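Local coordinates for coatomer subunit delta (Saccharomyces cerevisiae, PDB 5FJZ), which probably acts within the COPI coat in retrograde Golgi-to-ER transport of dilysine-tagged proteins, and through this mu-homology domain binds the tryptophan motif of Dsl1, at residues M239-V244 with L254-I259; L56-S61 with K86-R91; N13-S18 with L44-H49; I17-V22 with A233-G238. All blocks are in the same frame, centred on the assembly; numbering follows the deposited sequence. Where two conformers were deposited one is given.

Contact 1 (M239-V244 with L254-I259); sequences MAIQSV and LPYDVI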
loop_
_atom_site.group_PDB
_atom_site.type_symbol
_atom_site.label_atom_id
_atom_site.label_comp_id
_atom_site.label_asym_id
_atom_site.label_seq_id
_atom_site.Cartn_x
_atom_site.Cartn_y
_atom_site.Cartn_z
ATOM N N MET A 239 -23.700 -17.239 5.894
ATOM C CA MET A 239 -24.198 -16.068 6.574
ATOM C C MET A 239 -25.481 -15.539 5.929
ATOM O O MET A 239 -25.610 -15.486 4.709
ATOM C CB MET A 239 -23.047 -14.983 6.591
ATOM C CG MET A 239 -23.308 -13.626 7.347
ATOM S SD MET A 239 -23.795 -13.665 9.089
ATOM C CE MET A 239 -22.333 -14.370 9.847
ATOM N N ALA A 240 -26.416 -15.133 6.782
ATOM C CA ALA A 240 -27.740 -14.702 6.325
ATOM C C ALA A 240 -28.460 -14.002 7.505
ATOM O O ALA A 240 -28.060 -14.091 8.634
ATOM C CB ALA A 240 -28.541 -15.917 5.869
ATOM N N ILE A 241 -29.534 -13.284 7.169
ATOM C CA ILE A 241 -30.291 -12.494 8.084
ATOM C C ILE A 241 -31.660 -13.171 8.284
ATOM O O ILE A 241 -32.300 -13.609 7.322
ATOM C CB ILE A 241 -30.544 -11.109 7.493
ATOM C CG1 ILE A 241 -29.214 -10.411 7.201
ATOM C CG2 ILE A 241 -31.410 -10.247 8.437
ATOM C CD1 ILE A 241 -28.298 -10.240 8.382
ATOM N N GLN A 242 -32.083 -13.189 9.524
ATOM C CA GLN A 242 -33.420 -13.739 9.891
ATOM C C GLN A 242 -34.476 -12.663 9.916
ATOM O O GLN A 242 -35.562 -12.804 9.382
ATOM C CB GLN A 242 -33.242 -14.221 11.291
ATOM C CG GLN A 242 -34.480 -14.647 11.968
ATOM C CD GLN A 242 -34.123 -16.017 12.471
ATOM O OE1 GLN A 242 -33.858 -16.212 13.649
ATOM N NE2 GLN A 242 -33.963 -16.990 11.506
ATOM N N SER A 243 -34.147 -11.548 10.558
ATOM C CA SER A 243 -35.054 -10.433 10.525
ATOM C C SER A 243 -34.291 -9.175 10.920
ATOM O O SER A 243 -33.144 -9.205 11.434
ATOM C CB SER A 243 -36.215 -10.608 11.504
ATOM O OG SER A 243 -35.678 -10.769 12.818
ATOM N N VAL A 244 -34.986 -8.073 10.705
ATOM C CA VAL A 244 -34.576 -6.801 11.242
ATOM C C VAL A 244 -35.777 -6.246 12.083
ATOM O O VAL A 244 -36.922 -6.289 11.650
ATOM C CB VAL A 244 -34.239 -5.837 10.096
ATOM C CG1 VAL A 244 -33.847 -4.468 10.686
ATOM C CG2 VAL A 244 -33.077 -6.336 9.240
ATOM N N LEU A 254 -38.953 -4.731 10.676
ATOM C CA LEU A 254 -38.810 -3.615 9.761
ATOM C C LEU A 254 -38.569 -4.148 8.338
ATOM O O LEU A 254 -38.008 -5.203 8.195
ATOM C CB LEU A 254 -37.613 -2.778 10.223
ATOM C CG LEU A 254 -37.785 -1.602 11.195
ATOM C CD1 LEU A 254 -39.224 -1.302 11.594
ATOM C CD2 LEU A 254 -36.878 -1.738 12.398
ATOM N N PRO A 255 -38.870 -3.352 7.318
ATOM C CA PRO A 255 -38.620 -3.783 5.953
ATOM C C PRO A 255 -37.100 -3.665 5.644
ATOM O O PRO A 255 -36.422 -2.771 6.155
ATOM C CB PRO A 255 -39.312 -2.742 5.115
ATOM C CG PRO A 255 -39.320 -1.478 5.987
ATOM C CD PRO A 255 -39.596 -2.057 7.350
ATOM N N TYR A 256 -36.603 -4.549 4.811
ATOM C CA TYR A 256 -35.155 -4.528 4.480
ATOM C C TYR A 256 -34.905 -5.424 3.263
ATOM O O TYR A 256 -35.780 -6.170 2.839
ATOM C CB TYR A 256 -34.318 -4.968 5.638
ATOM C CG TYR A 256 -34.512 -6.427 6.003
ATOM C CD1 TYR A 256 -35.567 -6.815 6.837
ATOM C CD2 TYR A 256 -33.628 -7.407 5.557
ATOM C CE1 TYR A 256 -35.764 -8.139 7.188
ATOM C CE2 TYR A 256 -33.820 -8.732 5.881
ATOM C CZ TYR A 256 -34.866 -9.088 6.716
ATOM O OH TYR A 256 -35.047 -10.374 7.034
ATOM N N ASP A 257 -33.717 -5.291 2.675
ATOM C CA ASP A 257 -33.261 -6.162 1.609
ATOM C C ASP A 257 -31.841 -6.601 1.909
ATOM O O ASP A 257 -31.137 -5.964 2.736
ATOM C CB ASP A 257 -33.251 -5.346 0.332
ATOM C CG ASP A 257 -34.302 -5.758 -0.676
ATOM O OD1 ASP A 257 -35.478 -5.746 -0.301
ATOM O OD2 ASP A 257 -33.977 -6.059 -1.855
ATOM N N VAL A 258 -31.392 -7.650 1.228
ATOM C CA VAL A 258 -30.091 -8.258 1.449
ATOM C C VAL A 258 -29.490 -8.547 0.074
ATOM O O VAL A 258 -30.204 -9.058 -0.817
ATOM C CB VAL A 258 -30.227 -9.554 2.208
ATOM C CG1 VAL A 258 -28.886 -10.288 2.374
ATOM C CG2 VAL A 258 -30.849 -9.324 3.605
ATOM N N ILE A 259 -28.217 -8.183 -0.071
ATOM C CA ILE A 259 -27.375 -8.607 -1.156
ATOM C C ILE A 259 -26.279 -9.507 -0.621
ATOM O O ILE A 259 -25.597 -9.121 0.351
ATOM C CB ILE A 259 -26.773 -7.408 -1.845
ATOM C CG1 ILE A 259 -27.854 -6.611 -2.521
ATOM C CG2 ILE A 259 -25.648 -7.838 -2.839
ATOM C CD1 ILE A 259 -27.420 -5.273 -3.031
HETATM O O HOH W 1 -34.059 -12.394 5.816
#
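Val244 lays CG2 over one face of the Tyr256 ring, 3.6 Å from the ring centroid and 17° off its normal, a CH-pi contact between two layers of the beta-rich mu-homology domain. Strand 241-246 is an edge of the small three-stranded sheet, and residues 254-259 run into strand 257-269 of the large mixed sheet. Alongside the same ring, Ile241 CG2 lies 3.8 Å from Tyr256 CE2, the two side chains running antiparallel past one another. Deeper between the layers, Ile241 CG1 meets Val258 CG2 at 4.1 Å. At the chain's turn-back, Leu254 N donates to Val244 O at 2.7 Å. With CG lodged between the backbone N and the carbonyl carbon (chi1 67°), the Tyr256 ring is tucked under strand 241-246, while Lys231 makes a cation-pi contact with it. Further out, Gln242 and Ser243 both face Lys57 in a classic beta bulge, and Ile15 of strand 15-27 touches both Val244 and Tyr256. The phenol end is tied down through one water, which accepts from Tyr256 OH and donates to Ile241 O, both at 2.6 Å.

Contact 2 (L56-S61 with K86-R91); sequences LKLADS and KLISLR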
loop_
_atom_site.group_PDB
_atom_site.type_symbol
_atom_site.label_atom_id
_atom_site.label_comp_id
_atom_site.label_asym_id
_atom_site.label_seq_id
_atom_site.Cartn_x
_atom_site.Cartn_y
_atom_site.Cartn_z
ATOM N N LEU A 56 -30.272 -6.107 13.998
ATOM C CA LEU A 56 -30.304 -7.153 12.943
ATOM C C LEU A 56 -30.229 -8.464 13.655
ATOM O O LEU A 56 -29.435 -8.590 14.539
ATOM C CB LEU A 56 -29.034 -7.069 12.069
ATOM C CG LEU A 56 -28.908 -6.066 10.929
ATOM C CD1 LEU A 56 -29.648 -4.760 11.080
ATOM C CD2 LEU A 56 -27.441 -5.866 10.546
ATOM N N LYS A 57 -31.084 -9.423 13.283
ATOM C CA LYS A 57 -30.998 -10.766 13.855
ATOM C C LYS A 57 -30.410 -11.655 12.795
ATOM O O LYS A 57 -30.958 -11.762 11.720
ATOM C CB LYS A 57 -32.363 -11.335 14.266
ATOM C CG LYS A 57 -32.806 -10.954 15.662
ATOM C CD LYS A 57 -34.167 -11.587 15.997
ATOM C CE LYS A 57 -34.830 -10.924 17.204
ATOM N NZ LYS A 57 -36.298 -11.179 17.175
ATOM N N LEU A 58 -29.279 -12.279 13.102
ATOM C CA LEU A 58 -28.688 -13.189 12.135
ATOM C C LEU A 58 -29.474 -14.486 12.113
ATOM O O LEU A 58 -30.063 -14.847 13.120
ATOM C CB LEU A 58 -27.269 -13.465 12.521
ATOM C CG LEU A 58 -26.311 -12.236 12.703
ATOM C CD1 LEU A 58 -24.917 -12.609 12.987
ATOM C CD2 LEU A 58 -26.305 -11.348 11.488
ATOM N N ALA A 59 -29.392 -15.213 11.001
ATOM C CA ALA A 59 -30.100 -16.518 10.836
ATOM C C ALA A 59 -29.705 -17.521 11.914
ATOM O O ALA A 59 -28.568 -17.568 12.442
ATOM C CB ALA A 59 -29.827 -17.153 9.499
ATOM N N ASP A 60 -30.718 -18.253 12.362
ATOM C CA ASP A 60 -30.544 -19.171 13.487
ATOM C C ASP A 60 -29.521 -20.248 13.116
ATOM O O ASP A 60 -28.864 -20.846 14.000
ATOM C CB ASP A 60 -31.892 -19.791 13.795
ATOM C CG ASP A 60 -32.811 -18.872 14.588
ATOM O OD1 ASP A 60 -32.287 -18.220 15.540
ATOM O OD2 ASP A 60 -34.048 -18.850 14.313
ATOM N N SER A 61 -29.350 -20.491 11.818
ATOM C CA SER A 61 -28.397 -21.549 11.348
ATOM C C SER A 61 -26.939 -21.191 11.519
ATOM O O SER A 61 -26.090 -22.037 11.315
ATOM C CB SER A 61 -28.642 -21.918 9.877
ATOM O OG SER A 61 -28.578 -20.765 9.035
ATOM N N LYS A 86 -27.136 -13.534 18.710
ATOM C CA LYS A 86 -26.942 -13.365 17.249
ATOM C C LYS A 86 -27.534 -12.089 16.757
ATOM O O LYS A 86 -28.141 -12.055 15.685
ATOM C CB LYS A 86 -27.498 -14.603 16.516
ATOM C CG LYS A 86 -26.987 -15.915 17.093
ATOM C CD LYS A 86 -27.422 -17.162 16.287
ATOM C CE LYS A 86 -27.174 -18.457 17.107
ATOM N NZ LYS A 86 -27.338 -19.687 16.255
ATOM N N LEU A 87 -27.431 -11.088 17.606
ATOM C CA LEU A 87 -28.068 -9.766 17.432
ATOM C C LEU A 87 -26.995 -8.748 17.152
ATOM O O LEU A 87 -25.936 -8.814 17.725
ATOM C CB LEU A 87 -28.811 -9.419 18.709
ATOM C CG LEU A 87 -29.849 -8.326 18.528
ATOM C CD1 LEU A 87 -31.006 -8.810 17.640
ATOM C CD2 LEU A 87 -30.315 -7.944 19.934
ATOM N N ILE A 88 -27.200 -7.959 16.108
ATOM C CA ILE A 88 -26.319 -6.833 15.825
ATOM C C ILE A 88 -27.061 -5.604 16.367
ATOM O O ILE A 88 -28.107 -5.265 15.833
ATOM C CB ILE A 88 -26.078 -6.690 14.308
ATOM C CG1 ILE A 88 -25.310 -7.899 13.733
ATOM C CG2 ILE A 88 -25.316 -5.434 13.964
ATOM C CD1 ILE A 88 -23.966 -8.174 14.377
ATOM N N SER A 89 -26.417 -4.927 17.303
ATOM C CA SER A 89 -27.008 -3.822 18.083
ATOM C C SER A 89 -25.870 -2.933 18.527
ATOM O O SER A 89 -24.741 -3.408 18.710
ATOM C CB SER A 89 -27.753 -4.369 19.302
ATOM O OG SER A 89 -26.831 -4.864 20.289
ATOM N N LEU A 90 -26.148 -1.642 18.751
ATOM C CA LEU A 90 -25.107 -0.704 19.236
ATOM C C LEU A 90 -24.700 -0.932 20.686
ATOM O O LEU A 90 -25.520 -1.299 21.505
ATOM C CB LEU A 90 -25.572 0.740 19.014
ATOM C CG LEU A 90 -25.667 1.097 17.534
ATOM C CD1 LEU A 90 -26.406 2.397 17.358
ATOM C CD2 LEU A 90 -24.288 1.211 16.910
ATOM N N ARG A 91 -23.413 -0.741 20.977
ATOM C CA ARG A 91 -22.869 -0.886 22.349
ATOM C C ARG A 91 -23.419 0.289 23.221
ATOM O O ARG A 91 -23.803 0.077 24.363
ATOM C CB ARG A 91 -21.312 -1.285 22.389
ATOM C CG ARG A 91 -20.213 -0.241 22.365
ATOM C CD ARG A 91 -18.870 -0.711 23.011
ATOM N NE ARG A 91 -18.409 -1.986 22.450
ATOM C CZ ARG A 91 -18.273 -3.175 23.072
ATOM N NH1 ARG A 91 -18.517 -3.316 24.370
ATOM N NH2 ARG A 91 -17.887 -4.276 22.371
#
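A short antiparallel pairing adds strand 87-88 to the edge of strand 54-58, in the three-stranded sheet of the mu-homology domain and within the region that interacts with Dsl1. Leu56 and Ile88 form the hydrogen-bonded pair: Leu56 N donates to Ile88 O at 3.0 Å, and Ile88 N returns a nearly straight bond to Leu56 O at 2.8 Å. Two residues on, Leu58 N bonds Lys86 O at 2.8 Å. Lys86, just past helix 79-85, has left helical angles with a positive phi of 65°, which turns the chain from helix into strand. On one face of the sheet Leu56 CB abuts Ile88 CB at 3.7 Å, and Phe82 of the helix packs on Ile88 and Leu58. On the other face Lys57 CG and Leu87 CD1 are squeezed to 3.4 Å, tighter than usual carbon contact. Beyond the strand, Leu90 packs on an aromatic side chain of the bound peptide. The Lys86 chain runs out extended beyond CG, and its NZ bonds Ile62 O as well as Asp60 O, the latter at 3.0 Å from above the carbonyl plane.

Contact 3 (N13-S18 with L44-H49); sequences NGILIS and LRINDH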
loop_
_atom_site.group_PDB
_atom_site.type_symbol
_atom_site.label_atom_id
_atom_site.label_comp_id
_atom_site.label_asym_id
_atom_site.label_seq_id
_atom_site.Cartn_x
_atom_site.Cartn_y
_atom_site.Cartn_z
ATOM N N ASN A 13 -33.710 0.932 -0.377
ATOM C CA ASN A 13 -35.079 1.475 -0.214
ATOM C C ASN A 13 -35.435 1.823 1.241
ATOM O O ASN A 13 -36.581 2.213 1.583
ATOM C CB ASN A 13 -36.052 0.506 -0.884
ATOM C CG ASN A 13 -35.841 0.405 -2.401
ATOM O OD1 ASN A 13 -35.711 1.416 -3.117
ATOM N ND2 ASN A 13 -35.759 -0.814 -2.895
ATOM N N GLY A 14 -34.429 1.693 2.105
ATOM C CA GLY A 14 -34.532 1.963 3.521
ATOM C C GLY A 14 -33.391 1.357 4.308
ATOM O O GLY A 14 -32.480 2.055 4.830
ATOM N N ILE A 15 -33.430 0.050 4.418
ATOM C CA ILE A 15 -32.341 -0.764 4.953
ATOM C C ILE A 15 -31.832 -1.684 3.867
ATOM O O ILE A 15 -32.603 -2.437 3.267
ATOM C CB ILE A 15 -32.768 -1.629 6.161
ATOM C CG1 ILE A 15 -33.123 -0.697 7.337
ATOM C CG2 ILE A 15 -31.647 -2.558 6.594
ATOM C CD1 ILE A 15 -33.639 -1.376 8.562
ATOM N N LEU A 16 -30.503 -1.689 3.671
ATOM C CA LEU A 16 -29.876 -2.656 2.792
ATOM C C LEU A 16 -28.727 -3.283 3.476
ATOM O O LEU A 16 -27.794 -2.568 3.918
ATOM C CB LEU A 16 -29.427 -1.997 1.463
ATOM C CG LEU A 16 -28.713 -2.914 0.471
ATOM C CD1 LEU A 16 -29.673 -3.972 -0.113
ATOM C CD2 LEU A 16 -28.197 -2.085 -0.677
ATOM N N ILE A 17 -28.749 -4.631 3.558
ATOM C CA ILE A 17 -27.691 -5.380 4.193
ATOM C C ILE A 17 -26.884 -6.109 3.126
ATOM O O ILE A 17 -27.461 -6.760 2.251
ATOM C CB ILE A 17 -28.280 -6.397 5.223
ATOM C CG1 ILE A 17 -28.953 -5.661 6.397
ATOM C CG2 ILE A 17 -27.196 -7.338 5.683
ATOM C CD1 ILE A 17 -29.922 -6.544 7.138
ATOM N N SER A 18 -25.548 -5.960 3.158
ATOM C CA SER A 18 -24.671 -6.582 2.191
ATOM C C SER A 18 -23.780 -7.566 2.914
ATOM O O SER A 18 -23.093 -7.212 3.869
ATOM C CB SER A 18 -23.841 -5.532 1.465
ATOM O OG SER A 18 -23.006 -6.164 0.528
ATOM N N LEU A 44 -24.068 -2.639 6.623
ATOM C CA LEU A 44 -25.398 -2.080 6.762
ATOM C C LEU A 44 -25.463 -0.687 6.149
ATOM O O LEU A 44 -24.598 0.125 6.444
ATOM C CB LEU A 44 -25.709 -2.037 8.302
ATOM C CG LEU A 44 -27.023 -1.407 8.726
ATOM C CD1 LEU A 44 -28.158 -2.186 8.118
ATOM C CD2 LEU A 44 -27.102 -1.390 10.260
ATOM N N ARG A 45 -26.450 -0.447 5.293
ATOM C CA ARG A 45 -26.762 0.856 4.747
ATOM C C ARG A 45 -28.188 1.193 5.198
ATOM O O ARG A 45 -29.155 0.420 4.987
ATOM C CB ARG A 45 -26.656 0.893 3.273
ATOM C CG ARG A 45 -25.260 0.916 2.660
ATOM C CD ARG A 45 -25.291 0.684 1.156
ATOM N NE ARG A 45 -26.147 1.631 0.437
ATOM C CZ ARG A 45 -26.475 1.556 -0.869
ATOM N NH1 ARG A 45 -26.017 0.573 -1.595
ATOM N NH2 ARG A 45 -27.253 2.460 -1.441
ATOM N N ILE A 46 -28.330 2.365 5.768
ATOM C CA ILE A 46 -29.615 2.901 6.132
ATOM C C ILE A 46 -29.837 4.299 5.573
ATOM O O ILE A 46 -28.990 5.173 5.707
ATOM C CB ILE A 46 -29.803 2.921 7.640
ATOM C CG1 ILE A 46 -29.645 1.496 8.176
ATOM C CG2 ILE A 46 -31.204 3.417 7.979
ATOM C CD1 ILE A 46 -29.721 1.393 9.664
ATOM N N ASN A 47 -30.959 4.508 4.888
ATOM C CA ASN A 47 -31.173 5.803 4.281
ATOM C C ASN A 47 -32.495 6.431 4.672
ATOM O O ASN A 47 -32.845 7.462 4.133
ATOM C CB ASN A 47 -30.972 5.739 2.775
ATOM C CG ASN A 47 -32.073 5.013 2.054
ATOM O OD1 ASN A 47 -33.096 4.568 2.634
ATOM N ND2 ASN A 47 -31.928 5.002 0.769
ATOM N N ASP A 48 -33.146 5.855 5.681
ATOM C CA ASP A 48 -34.420 6.394 6.253
ATOM C C ASP A 48 -34.266 6.480 7.737
ATOM O O ASP A 48 -34.091 5.468 8.427
ATOM C CB ASP A 48 -35.553 5.465 5.828
ATOM C CG ASP A 48 -36.940 5.848 6.411
ATOM O OD1 ASP A 48 -37.080 6.749 7.300
ATOM O OD2 ASP A 48 -37.903 5.195 5.942
ATOM N N HIS A 49 -34.299 7.692 8.258
ATOM C CA HIS A 49 -34.089 7.938 9.664
ATOM C C HIS A 49 -35.032 7.115 10.597
ATOM O O HIS A 49 -34.694 6.782 11.703
ATOM C CB HIS A 49 -34.212 9.461 9.941
ATOM C CG HIS A 49 -34.697 10.320 8.779
ATOM N ND1 HIS A 49 -34.026 10.448 7.566
ATOM C CD2 HIS A 49 -35.743 11.177 8.711
ATOM C CE1 HIS A 49 -34.664 11.316 6.801
ATOM N NE2 HIS A 49 -35.710 11.773 7.472
#
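Arg45 O takes two donors from the neighbouring strand: Leu16 N at 2.8 Å in a nearly straight bond (170°), and the weaker CA-H of Ile15, whose CA lies 3.4 Å away. Gly14 O is held in the same fashion, by Asn47 N at 2.9 Å and by the CA-H of Ile46. Arg45 N closes the pair by donating back to Leu16 O, so Leu16 and Arg45 face each other as a hydrogen-bonded antiparallel pair. Their side chains run alongside each other in one direction, Leu16 CD2 coming over one face of the guanidinium, 3.6 Å from Arg45 NH1. A bend at chi3 (56°) brings that group round; its NE then forms a salt bridge with Asp101, and its NH1 bonds Pro10 O. These are the open ends of the beta hairpin made by strands 15-27 and 33-46, whose short segments here run at 166° with axes 4.8 Å apart. On the opposite face of the sheet, Leu44 CD1 touches two isoleucines, 3.8 Å from Ile15 CG2 and 4.0 Å from Ile17 CG1, while Ile15 CG1 borders Ile46 CG1. Phe97 packs on Leu44 and Ile46 from a loop. Where the strand ends, Asn47 swings its amide back toward Gly14, with OD1 3.1 Å from Gly14 CA, and ND2 bonds Asn12 O. With an alanine in place of Asn47, the Asn12 carbonyl would probably lose this donor and the approach to strand 15-27 would be freer to move. Asp48 OD1, next along, accepts from Asp50 N.

Contact 4 (I17-V22 with A233-G238); sequences ISIKEV and AKSFTG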
loop_
_atom_site.group_PDB
_atom_site.type_symbol
_atom_site.label_atom_id
_atom_site.label_comp_id
_atom_site.label_asym_id
_atom_site.label_seq_id
_atom_site.Cartn_x
_atom_site.Cartn_y
_atom_site.Cartn_z
ATOM N N ILE A 17 -28.749 -4.631 3.558
ATOM C CA ILE A 17 -27.691 -5.380 4.193
ATOM C C ILE A 17 -26.884 -6.109 3.126
ATOM O O ILE A 17 -27.461 -6.760 2.251
ATOM C CB ILE A 17 -28.280 -6.397 5.223
ATOM C CG1 ILE A 17 -28.953 -5.661 6.397
ATOM C CG2 ILE A 17 -27.196 -7.338 5.683
ATOM C CD1 ILE A 17 -29.922 -6.544 7.138
ATOM N N SER A 18 -25.548 -5.960 3.158
ATOM C CA SER A 18 -24.671 -6.582 2.191
ATOM C C SER A 18 -23.780 -7.566 2.914
ATOM O O SER A 18 -23.093 -7.212 3.869
ATOM C CB SER A 18 -23.841 -5.532 1.465
ATOM O OG SER A 18 -23.006 -6.164 0.528
ATOM N N ILE A 19 -23.779 -8.843 2.454
ATOM C CA ILE A 19 -22.911 -9.817 3.030
ATOM C C ILE A 19 -21.865 -10.158 1.976
ATOM O O ILE A 19 -22.211 -10.743 0.890
ATOM C CB ILE A 19 -23.718 -11.071 3.419
ATOM C CG1 ILE A 19 -24.807 -10.713 4.445
ATOM C CG2 ILE A 19 -22.825 -12.160 3.988
ATOM C CD1 ILE A 19 -25.819 -11.830 4.706
ATOM N N LYS A 20 -20.630 -9.732 2.224
ATOM C CA LYS A 20 -19.596 -9.781 1.163
ATOM C C LYS A 20 -18.500 -10.699 1.559
ATOM O O LYS A 20 -17.945 -10.552 2.661
ATOM C CB LYS A 20 -19.057 -8.367 0.948
ATOM C CG LYS A 20 -20.035 -7.398 0.313
ATOM C CD LYS A 20 -19.432 -5.970 0.230
ATOM C CE LYS A 20 -20.090 -5.184 -0.877
ATOM N NZ LYS A 20 -19.882 -3.707 -0.716
ATOM N N GLU A 21 -18.215 -11.717 0.758
ATOM C CA GLU A 21 -17.104 -12.653 1.007
ATOM C C GLU A 21 -16.077 -12.641 -0.088
ATOM O O GLU A 21 -16.399 -12.447 -1.310
ATOM C CB GLU A 21 -17.590 -14.081 1.310
ATOM C CG GLU A 21 -18.386 -14.050 2.598
ATOM C CD GLU A 21 -19.003 -15.352 3.024
ATOM O OE1 GLU A 21 -19.266 -16.200 2.125
ATOM O OE2 GLU A 21 -19.178 -15.542 4.254
ATOM N N VAL A 22 -14.822 -12.680 0.319
ATOM C CA VAL A 22 -13.666 -12.690 -0.591
ATOM C C VAL A 22 -12.791 -13.898 -0.321
ATOM O O VAL A 22 -12.524 -14.223 0.805
ATOM C CB VAL A 22 -12.799 -11.437 -0.365
ATOM C CG1 VAL A 22 -11.549 -11.451 -1.217
ATOM C CG2 VAL A 22 -13.599 -10.196 -0.621
ATOM N N ALA A 233 -31.305 -14.585 0.907
ATOM C CA ALA A 233 -30.001 -15.005 0.378
ATOM C C ALA A 233 -29.091 -15.394 1.503
ATOM O O ALA A 233 -29.053 -14.726 2.542
ATOM C CB ALA A 233 -29.347 -13.892 -0.473
ATOM N N LYS A 234 -28.314 -16.437 1.245
ATOM C CA LYS A 234 -27.254 -16.876 2.138
ATOM C C LYS A 234 -25.936 -16.661 1.388
ATOM O O LYS A 234 -25.838 -17.089 0.223
ATOM C CB LYS A 234 -27.397 -18.343 2.391
ATOM C CG LYS A 234 -28.173 -18.722 3.602
ATOM C CD LYS A 234 -27.770 -20.146 3.941
ATOM C CE LYS A 234 -28.721 -20.800 4.909
ATOM N NZ LYS A 234 -28.672 -22.270 4.717
ATOM N N SER A 235 -24.887 -16.239 2.079
ATOM C CA SER A 235 -23.522 -16.188 1.558
ATOM C C SER A 235 -22.935 -17.560 1.317
ATOM O O SER A 235 -23.474 -18.595 1.807
ATOM C CB SER A 235 -22.561 -15.428 2.554
ATOM O OG SER A 235 -22.138 -16.282 3.641
ATOM N N PHE A 236 -21.772 -17.572 0.686
ATOM C CA PHE A 236 -20.946 -18.783 0.550
ATOM C C PHE A 236 -20.787 -19.583 1.854
ATOM O O PHE A 236 -20.858 -20.804 1.852
ATOM C CB PHE A 236 -19.566 -18.509 -0.143
ATOM C CG PHE A 236 -18.705 -19.758 -0.400
ATOM C CD1 PHE A 236 -19.105 -20.766 -1.320
ATOM C CD2 PHE A 236 -17.451 -19.900 0.201
ATOM C CE1 PHE A 236 -18.289 -21.873 -1.581
ATOM C CE2 PHE A 236 -16.627 -21.016 -0.067
ATOM C CZ PHE A 236 -17.047 -22.003 -0.938
ATOM N N THR A 237 -20.462 -18.932 2.939
ATOM C CA THR A 237 -20.188 -19.707 4.183
ATOM C C THR A 237 -21.501 -19.929 4.943
ATOM O O THR A 237 -21.479 -20.476 6.032
ATOM C CB THR A 237 -19.222 -18.987 5.088
ATOM O OG1 THR A 237 -19.780 -17.696 5.366
ATOM C CG2 THR A 237 -17.859 -18.882 4.423
ATOM N N GLY A 238 -22.624 -19.469 4.405
ATOM C CA GLY A 238 -23.920 -19.580 5.132
ATOM C C GLY A 238 -24.408 -18.388 5.922
ATOM O O GLY A 238 -25.396 -18.488 6.614
#
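The Glu21 carboxylate is the flat group of the contact; its OE1 lies 3.3 Å from Phe236 CB and stands oblique to the Phe236 ring, which leads away. Ser235 OG stands above the carboxylate plane, displaced from its centre, and donates a weak bond to Glu21 OE2 at 3.1 Å. The group is gripped by a type I beta turn, Ser235 to Gly238, in the loop between strands 220-229 and 241-246 of the mu-homology domain; the turn is closed by Gly238 N to Ser235 O at 2.9 Å. Thr237 N donates to Glu21 OE1 at 3.1 Å, into the syn lone pair of that oxygen, and Thr237 OG1 donates to Glu21 OE2 at a modelled separation of 2.5 Å, so short that its exact length is doubtful. Extended beyond CG (chi2 177°), the Glu21 chain carries its carboxylate from strand 15-27 straight across to the turn. From the same chain, Trp109 NE1 also bonds OE2, while Ser235 OG has a further partner in Met239 N. A leucine in place of Glu21 would probably leave Thr237 N and Trp109 NE1 without this acceptor and let the turn shift on the strand. The Phe236 ring itself packs against Pro122 and Leu148. Two residues before Glu21 on the same side of the strand, Ile19 adds an apolar footing, its CG2 resting 3.6 Å from Ser235 CB.

How the contacts relate
Contacts 1, 3 and 4 are mostly buried, whereas contact 2 lies partly at the surface, near the bound peptide. Strand 15-27 serves both contacts 3 and 4, which share Ile17 and Ser18, and it also pairs with strand 257-269 of contact 1 through Ile17 N to Asp257 O. Contact 1 joins the large sheet to the small one, where Gln242 N and Ser243 O bond to Lys57 of contact 2. Backbone pairing dominates contacts 2 and 3; contact 1 relies on aromatic and aliphatic packing between layers, and contact 4 on one carboxylate holding a loop. Leu56 of contact 2 packs on Ile17 and Leu44, bringing the two sheets together.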